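Local atomic coordinates of ferrichrome ABC transporter substrate-binding protein (Staphylococcus pseudintermedius, PDB entry 5FLY), a protein that probably binds ferrichrome-type iron siderophores as the solute-binding component of an ABC transporter and delivers them for uptake. Residues S56-L59 against A60-F63; M190-A193 against L194-T198; Y259-P262 against Y263-D266. One frame throughout, in Å; residues are numbered along the deposited sequence.

Interaction 1: S56-L59 against A60-F63; sequences SPVL and AKQF
Ser56 and Ala60 close the first turn of the short helix 57-62: Ala60 N donates to Ser56 O at 2.8 Å, and Gln62 N to Leu59 O, three residues back, at 2.9 Å. Ser56 is the N-cap. Its OG takes a straight bond from Leu59 N at 3.1 Å and a weak one from Val58 N.

The exposed Lys61 chain runs back alongside the buried Val58, both pointing the same way. Its CG sits between the backbone N and the carbonyl carbon (chi1 56°), and a bend at chi4 turns the ammonium back over the helix. Lys61 NZ meets Val58 O at 2.9 Å, 15° out of the carbonyl plane. The same NZ also donates to Gln62 OE1 at 2.9 Å, here in the amide plane and on a lone pair.

Phe63 ends the segment. The edge of its ring, at CD2, lies 3.3 Å from Leu59 O, and CD2 also brushes Leu59 CB at 4.4 Å. Leu59 itself packs on Val53, while Phe63 packs against helix 36-41.

This helix is the crossover of the beta-alpha-beta unit formed by strands 46-50 and 68-69. Its start is capped by a hydroxyl. Near its end, an ammonium takes up a main-chain carbonyl and a side-chain amide together. The lysine charge would probably polarise both oxygens, and the two bonds limit how far its otherwise mobile chain can swing.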
loop_
_atom_site.group_PDB
_atom_site.type_symbol
_atom_site.label_atom_id
_atom_site.label_comp_id
_atom_site.label_asym_id
_atom_site.label_seq_id
_atom_site.Cartn_x
_atom_site.Cartn_y
_atom_site.Cartn_z
ATOM N N SER A 56 -1.222 10.862 -5.245
ATOM C CA SER A 56 -1.633 9.672 -6.000
ATOM C C SER A 56 -2.743 10.004 -6.994
ATOM O O SER A 56 -3.791 10.516 -6.597
ATOM C CB SER A 56 -2.126 8.566 -5.070
ATOM O OG SER A 56 -2.908 7.631 -5.808
ATOM N N PRO A 57 -2.529 9.707 -8.292
ATOM C CA PRO A 57 -3.590 10.017 -9.253
ATOM C C PRO A 57 -4.864 9.254 -8.934
ATOM O O PRO A 57 -5.961 9.745 -9.202
ATOM C CB PRO A 57 -2.999 9.573 -10.595
ATOM C CG PRO A 57 -1.515 9.578 -10.376
ATOM C CD PRO A 57 -1.314 9.192 -8.954
ATOM N N VAL A 58 -4.705 8.074 -8.342
ATOM C CA VAL A 58 -5.834 7.222 -8.002
ATOM C C VAL A 58 -6.651 7.847 -6.884
ATOM O O VAL A 58 -7.859 8.026 -7.014
ATOM C CB VAL A 58 -5.368 5.819 -7.562
ATOM C CG1 VAL A 58 -6.568 4.949 -7.153
ATOM C CG2 VAL A 58 -4.557 5.149 -8.687
ATOM N N LEU A 59 -5.997 8.156 -5.771
ATOM C CA LEU A 59 -6.714 8.698 -4.623
ATOM C C LEU A 59 -7.158 10.149 -4.836
ATOM O O LEU A 59 -8.191 10.542 -4.320
ATOM C CB LEU A 59 -5.859 8.597 -3.359
ATOM C CG LEU A 59 -5.391 7.185 -2.999
ATOM C CD1 LEU A 59 -4.499 7.228 -1.763
ATOM C CD2 LEU A 59 -6.562 6.239 -2.778
ATOM N N ALA A 60 -6.403 10.940 -5.599
ATOM C CA ALA A 60 -6.737 12.354 -5.767
ATOM C C ALA A 60 -8.144 12.526 -6.326
ATOM O O ALA A 60 -8.893 13.390 -5.876
ATOM C CB ALA A 60 -5.709 13.057 -6.675
ATOM N N LYS A 61 -8.516 11.697 -7.293
ATOM C CA LYS A 61 -9.830 11.848 -7.913
ATOM C C LYS A 61 -10.954 11.427 -6.958
ATOM O O LYS A 61 -12.091 11.832 -7.138
ATOM C CB LYS A 61 -9.912 11.050 -9.216
ATOM C CG LYS A 61 -9.594 9.609 -9.068
ATOM C CD LYS A 61 -9.879 8.828 -10.345
ATOM C CE LYS A 61 -9.412 7.376 -10.192
ATOM N NZ LYS A 61 -9.757 6.787 -8.845
ATOM N N GLN A 62 -10.640 10.621 -5.945
ATOM C CA GLN A 62 -11.649 10.190 -4.975
ATOM C C GLN A 62 -11.890 11.179 -3.827
ATOM O O GLN A 62 -12.850 10.998 -3.070
ATOM C CB GLN A 62 -11.263 8.838 -4.363
ATOM C CG GLN A 62 -11.127 7.697 -5.366
ATOM C CD GLN A 62 -12.371 7.493 -6.209
ATOM O OE1 GLN A 62 -12.279 7.114 -7.379
ATOM N NE2 GLN A 62 -13.545 7.725 -5.620
ATOM N N PHE A 63 -11.022 12.187 -3.683
ATOM C CA PHE A 63 -11.058 13.081 -2.528
ATOM C C PHE A 63 -11.167 14.559 -2.926
ATOM O O PHE A 63 -10.808 15.457 -2.153
ATOM C CB PHE A 63 -9.812 12.845 -1.653
ATOM C CG PHE A 63 -9.888 11.577 -0.845
ATOM C CD1 PHE A 63 -10.713 11.501 0.264
ATOM C CD2 PHE A 63 -9.170 10.451 -1.215
ATOM C CE1 PHE A 63 -10.799 10.332 0.996
ATOM C CE2 PHE A 63 -9.268 9.283 -0.482
ATOM C CZ PHE A 63 -10.084 9.231 0.625
#

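Interaction 2: M190-A193 against L194-T198; sequences MPKA and LDDAT
Pro191 and Asp195 set the start of helix 192-198, with Pro191 at the N-cap: Asp195 N donates to Pro191 O at 2.9 Å, and Leu194 N adds a weak bond to the same oxygen. Regular i to i+4 bonds follow, from Asp196 N to Lys192 O and from Ala197 N to Ala193 O.

Met190 runs forward beneath the first turn. Its CG is anti to the backbone N (chi1 -177°), which carries the extended chain along the helix start, and it bends at chi3, beyond SD. Met190 CG meets Leu194 CG at 3.9 Å, the side chains crossing at about a right angle. SD then lies 3.6 Å from Asp195 CA. The ring of Pro191 adds a looser touch, CD to Leu194 CD2 at 4.2 Å.

On the exposed side, Lys192 bends at chi2 (59°) and reaches to Asp196. Lys192 NZ forms a salt bridge with Asp196 OD1 at 3.2 Å, on the syn lone pair of that oxygen. The methylenes also pass by the carboxylate, with CE 3.4 Å from Asp196 OD2.

Thr198 ends the helix, and its OG1 donates to Leu194 O at 2.9 Å.

The short helix is thus two-sided. Met190 and Leu194 face Tyr183 of helix 179-185, and Pro191 and Leu194 face strand 158-164, whereas an i to i+4 ion pair spans its outer face. That pair is exposed, so solvent probably screens much of its attraction.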
loop_
_atom_site.group_PDB
_atom_site.type_symbol
_atom_site.label_atom_id
_atom_site.label_comp_id
_atom_site.label_asym_id
_atom_site.label_seq_id
_atom_site.Cartn_x
_atom_site.Cartn_y
_atom_site.Cartn_z
ATOM N N MET A 190 9.145 -14.628 -4.114
ATOM C CA MET A 190 10.132 -13.623 -3.759
ATOM C C MET A 190 11.488 -14.301 -3.644
ATOM O O MET A 190 11.607 -15.317 -2.957
ATOM C CB MET A 190 9.768 -12.933 -2.452
ATOM C CG MET A 190 10.733 -11.821 -2.069
ATOM S SD MET A 190 10.216 -11.041 -0.539
ATOM C CE MET A 190 8.891 -9.998 -1.151
ATOM N N PRO A 191 12.518 -13.749 -4.320
ATOM C CA PRO A 191 13.861 -14.316 -4.185
ATOM C C PRO A 191 14.278 -14.382 -2.721
ATOM O O PRO A 191 13.998 -13.451 -1.951
ATOM C CB PRO A 191 14.737 -13.344 -4.972
ATOM C CG PRO A 191 13.807 -12.726 -5.967
ATOM C CD PRO A 191 12.495 -12.606 -5.255
ATOM N N LYS A 192 14.909 -15.488 -2.342
ATOM C CA LYS A 192 15.285 -15.715 -0.945
ATOM C C LYS A 192 16.079 -14.560 -0.322
ATOM O O LYS A 192 15.806 -14.163 0.813
ATOM C CB LYS A 192 16.083 -17.015 -0.836
ATOM C CG LYS A 192 16.619 -17.336 0.561
ATOM C CD LYS A 192 15.528 -17.442 1.602
ATOM C CE LYS A 192 16.051 -18.033 2.903
ATOM N NZ LYS A 192 15.013 -17.986 3.962
ATOM N N ALA A 193 17.043 -14.012 -1.054
ATOM C CA ALA A 193 17.890 -12.964 -0.486
ATOM C C ALA A 193 17.073 -11.718 -0.179
ATOM O O ALA A 193 17.330 -11.012 0.798
ATOM C CB ALA A 193 19.033 -12.625 -1.423
ATOM N N LEU A 194 16.096 -11.456 -1.039
ATOM C CA LEU A 194 15.217 -10.304 -0.903
ATOM C C LEU A 194 14.261 -10.517 0.272
ATOM O O LEU A 194 14.016 -9.609 1.058
ATOM C CB LEU A 194 14.443 -10.083 -2.203
ATOM C CG LEU A 194 13.412 -8.957 -2.178
ATOM C CD1 LEU A 194 14.025 -7.646 -1.682
ATOM C CD2 LEU A 194 12.804 -8.771 -3.566
ATOM N N ASP A 195 13.741 -11.736 0.401
ATOM C CA ASP A 195 12.918 -12.098 1.543
ATOM C C ASP A 195 13.666 -11.811 2.840
ATOM O O ASP A 195 13.146 -11.119 3.726
ATOM C CB ASP A 195 12.519 -13.580 1.461
ATOM C CG ASP A 195 11.479 -13.976 2.493
ATOM O OD1 ASP A 195 10.844 -13.094 3.105
ATOM O OD2 ASP A 195 11.287 -15.195 2.677
ATOM N N ASP A 196 14.883 -12.330 2.946
ATOM C CA ASP A 196 15.670 -12.155 4.163
ATOM C C ASP A 196 15.972 -10.683 4.460
ATOM O O ASP A 196 15.905 -10.262 5.617
ATOM C CB ASP A 196 16.972 -12.950 4.069
ATOM C CG ASP A 196 16.737 -14.448 4.100
ATOM O OD1 ASP A 196 15.640 -14.884 4.518
ATOM O OD2 ASP A 196 17.655 -15.193 3.710
ATOM N N ALA A 197 16.280 -9.908 3.421
ATOM C CA ALA A 197 16.587 -8.485 3.570
ATOM C C ALA A 197 15.374 -7.627 3.929
ATOM O O ALA A 197 15.554 -6.508 4.411
ATOM C CB ALA A 197 17.230 -7.941 2.292
ATOM N N THR A 198 14.156 -8.121 3.686
ATOM C CA THR A 198 12.948 -7.311 3.927
ATOM C C THR A 198 12.046 -7.849 5.036
ATOM O O THR A 198 11.038 -7.235 5.375
ATOM C CB THR A 198 12.087 -7.166 2.637
ATOM O OG1 THR A 198 11.643 -8.450 2.187
ATOM C CG2 THR A 198 12.884 -6.472 1.538
#

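Interaction 3: Y259-P262 against Y263-D266; sequences YNDP and YTLD
Asp261 OD2 lies at the edge of the Tyr263 ring, in its plane, and comes within 3.2 Å of Tyr263 CB. Tyr41 meets this tyrosine in an edge-to-face (T-shaped) pair. The ring of Tyr259 extends to the bound polyether, whose pocket it helps to line. Tyr259 CB lies 3.6 Å from Thr264 OG1, and Tyr259 O 3.2 Å from Thr264 CG2.

The flat carboxylate of Asp261 is central. Its CG stands between the backbone N and the carbonyl carbon (chi1 64°), which folds the group over the start of helix 262-278. Its OD2 caps the helix: Thr264 N approaches at 3.0 Å from above the carboxylate plane, and Tyr263 N gives a weak bond. Its OD1 accepts from Thr264 OG1 at 2.7 Å, on the syn side, 23° out of the carboxylate plane. The main chain adds Leu265 N to Asp261 O at 2.8 Å and Asp266 N to Pro262 O.

Leu265 lays CD1 against Asn260 O at 3.3 Å. The Asn260 amide turns elsewhere, bonding to Glu180 and Gln116. A water bridges Pro262 O and Asp266 OD1, donating to both.

Asp261 thus acts as an N-cap held by two firm donors, Thr264 N and OG1, and a weak third, Tyr263 N. Both carboxylate oxygens are used, which fixes its rotation. The positive helix end would probably favour its negative charge. The cap lies two residues after Tyr259 of the ligand pocket.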
loop_
_atom_site.group_PDB
_atom_site.type_symbol
_atom_site.label_atom_id
_atom_site.label_comp_id
_atom_site.label_asym_id
_atom_site.label_seq_id
_atom_site.Cartn_x
_atom_site.Cartn_y
_atom_site.Cartn_z
ATOM N N TYR A 259 0.167 2.829 -2.752
ATOM C CA TYR A 259 -0.849 2.426 -1.770
ATOM C C TYR A 259 -1.378 0.993 -1.987
ATOM O O TYR A 259 -1.054 0.345 -2.984
ATOM C CB TYR A 259 -1.982 3.473 -1.777
ATOM C CG TYR A 259 -1.442 4.802 -1.288
ATOM C CD1 TYR A 259 -1.173 4.988 0.056
ATOM C CD2 TYR A 259 -1.135 5.831 -2.167
ATOM C CE1 TYR A 259 -0.645 6.173 0.529
ATOM C CE2 TYR A 259 -0.592 7.030 -1.699
ATOM C CZ TYR A 259 -0.349 7.182 -0.351
ATOM O OH TYR A 259 0.187 8.354 0.137
ATOM N N ASN A 260 -2.162 0.490 -1.031
ATOM C CA ASN A 260 -2.714 -0.861 -1.125
ATOM C C ASN A 260 -4.189 -0.913 -0.731
ATOM O O ASN A 260 -4.693 -1.946 -0.315
ATOM C CB ASN A 260 -1.886 -1.861 -0.282
ATOM C CG ASN A 260 -1.833 -1.524 1.214
ATOM O OD1 ASN A 260 -2.552 -0.666 1.718
ATOM N ND2 ASN A 260 -0.962 -2.227 1.932
ATOM N N ASP A 261 -4.861 0.227 -0.869
ATOM C CA ASP A 261 -6.314 0.320 -0.716
ATOM C C ASP A 261 -7.049 -0.312 -1.916
ATOM O O ASP A 261 -6.464 -0.516 -2.982
ATOM C CB ASP A 261 -6.698 1.779 -0.602
ATOM C CG ASP A 261 -6.370 2.523 -1.863
ATOM O OD1 ASP A 261 -5.199 2.943 -2.007
ATOM O OD2 ASP A 261 -7.263 2.608 -2.752
ATOM N N PRO A 262 -8.359 -0.572 -1.779
ATOM C CA PRO A 262 -9.091 -1.208 -2.892
ATOM C C PRO A 262 -9.046 -0.452 -4.229
ATOM O O PRO A 262 -9.064 -1.124 -5.266
ATOM C CB PRO A 262 -10.530 -1.292 -2.359
ATOM C CG PRO A 262 -10.347 -1.357 -0.837
ATOM C CD PRO A 262 -9.170 -0.474 -0.553
ATOM N N TYR A 263 -9.036 0.883 -4.242
ATOM C CA TYR A 263 -8.973 1.610 -5.515
ATOM C C TYR A 263 -7.628 1.337 -6.176
ATOM O O TYR A 263 -7.557 0.981 -7.342
ATOM C CB TYR A 263 -9.157 3.118 -5.328
ATOM C CG TYR A 263 -10.523 3.545 -4.862
ATOM C CD1 TYR A 263 -11.583 3.656 -5.758
ATOM C CD2 TYR A 263 -10.746 3.880 -3.528
ATOM C CE1 TYR A 263 -12.834 4.063 -5.329
ATOM C CE2 TYR A 263 -11.983 4.297 -3.091
ATOM C CZ TYR A 263 -13.030 4.381 -3.992
ATOM O OH TYR A 263 -14.281 4.793 -3.569
ATOM N N THR A 264 -6.563 1.482 -5.401
ATOM C CA THR A 264 -5.216 1.285 -5.918
ATOM C C THR A 264 -5.028 -0.160 -6.330
ATOM O O THR A 264 -4.420 -0.433 -7.365
ATOM C CB THR A 264 -4.138 1.675 -4.890
ATOM O OG1 THR A 264 -4.276 3.063 -4.547
ATOM C CG2 THR A 264 -2.762 1.437 -5.469
ATOM N N LEU A 265 -5.561 -1.079 -5.527
ATOM C CA LEU A 265 -5.471 -2.506 -5.821
ATOM C C LEU A 265 -6.102 -2.821 -7.177
ATOM O O LEU A 265 -5.518 -3.548 -7.972
ATOM C CB LEU A 265 -6.126 -3.330 -4.709
ATOM C CG LEU A 265 -5.399 -3.429 -3.367
ATOM C CD1 LEU A 265 -6.317 -4.070 -2.302
ATOM C CD2 LEU A 265 -4.087 -4.200 -3.474
ATOM N N ASP A 266 -7.271 -2.255 -7.468
ATOM C CA ASP A 266 -7.916 -2.518 -8.763
ATOM C C ASP A 266 -7.042 -2.040 -9.925
ATOM O O ASP A 266 -6.839 -2.761 -10.899
ATOM C CB ASP A 266 -9.299 -1.853 -8.840
ATOM C CG ASP A 266 -10.368 -2.595 -8.036
ATOM O OD1 ASP A 266 -10.178 -3.796 -7.729
ATOM O OD2 ASP A 266 -11.421 -1.972 -7.734
HETATM O O HOH W 1 -9.799 -3.830 -5.016
#

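Overall arrangement
Interactions 1 and 3 are neighbours, their centres about 11 Å apart, and they pack directly. Leu59 sits against Tyr259 and Asp261, while Val58 and Gln62 meet Tyr263, so helix 57-62 lies against the start of helix 262-278. Interaction 2 stands apart, its centre about 32 Å from that of interaction 1, on the opposite side of the chain's centre. Each includes a helix start, but 1 and 2 run through a whole short helix, while 3 holds only the first turn. Interaction 3 is the most buried, and a carboxylate caps its helix beside the ligand pocket. Interactions 1 and 2 are partly buried: a serine hydroxyl caps 1, while 2 has a proline N-cap and an outward charged pair.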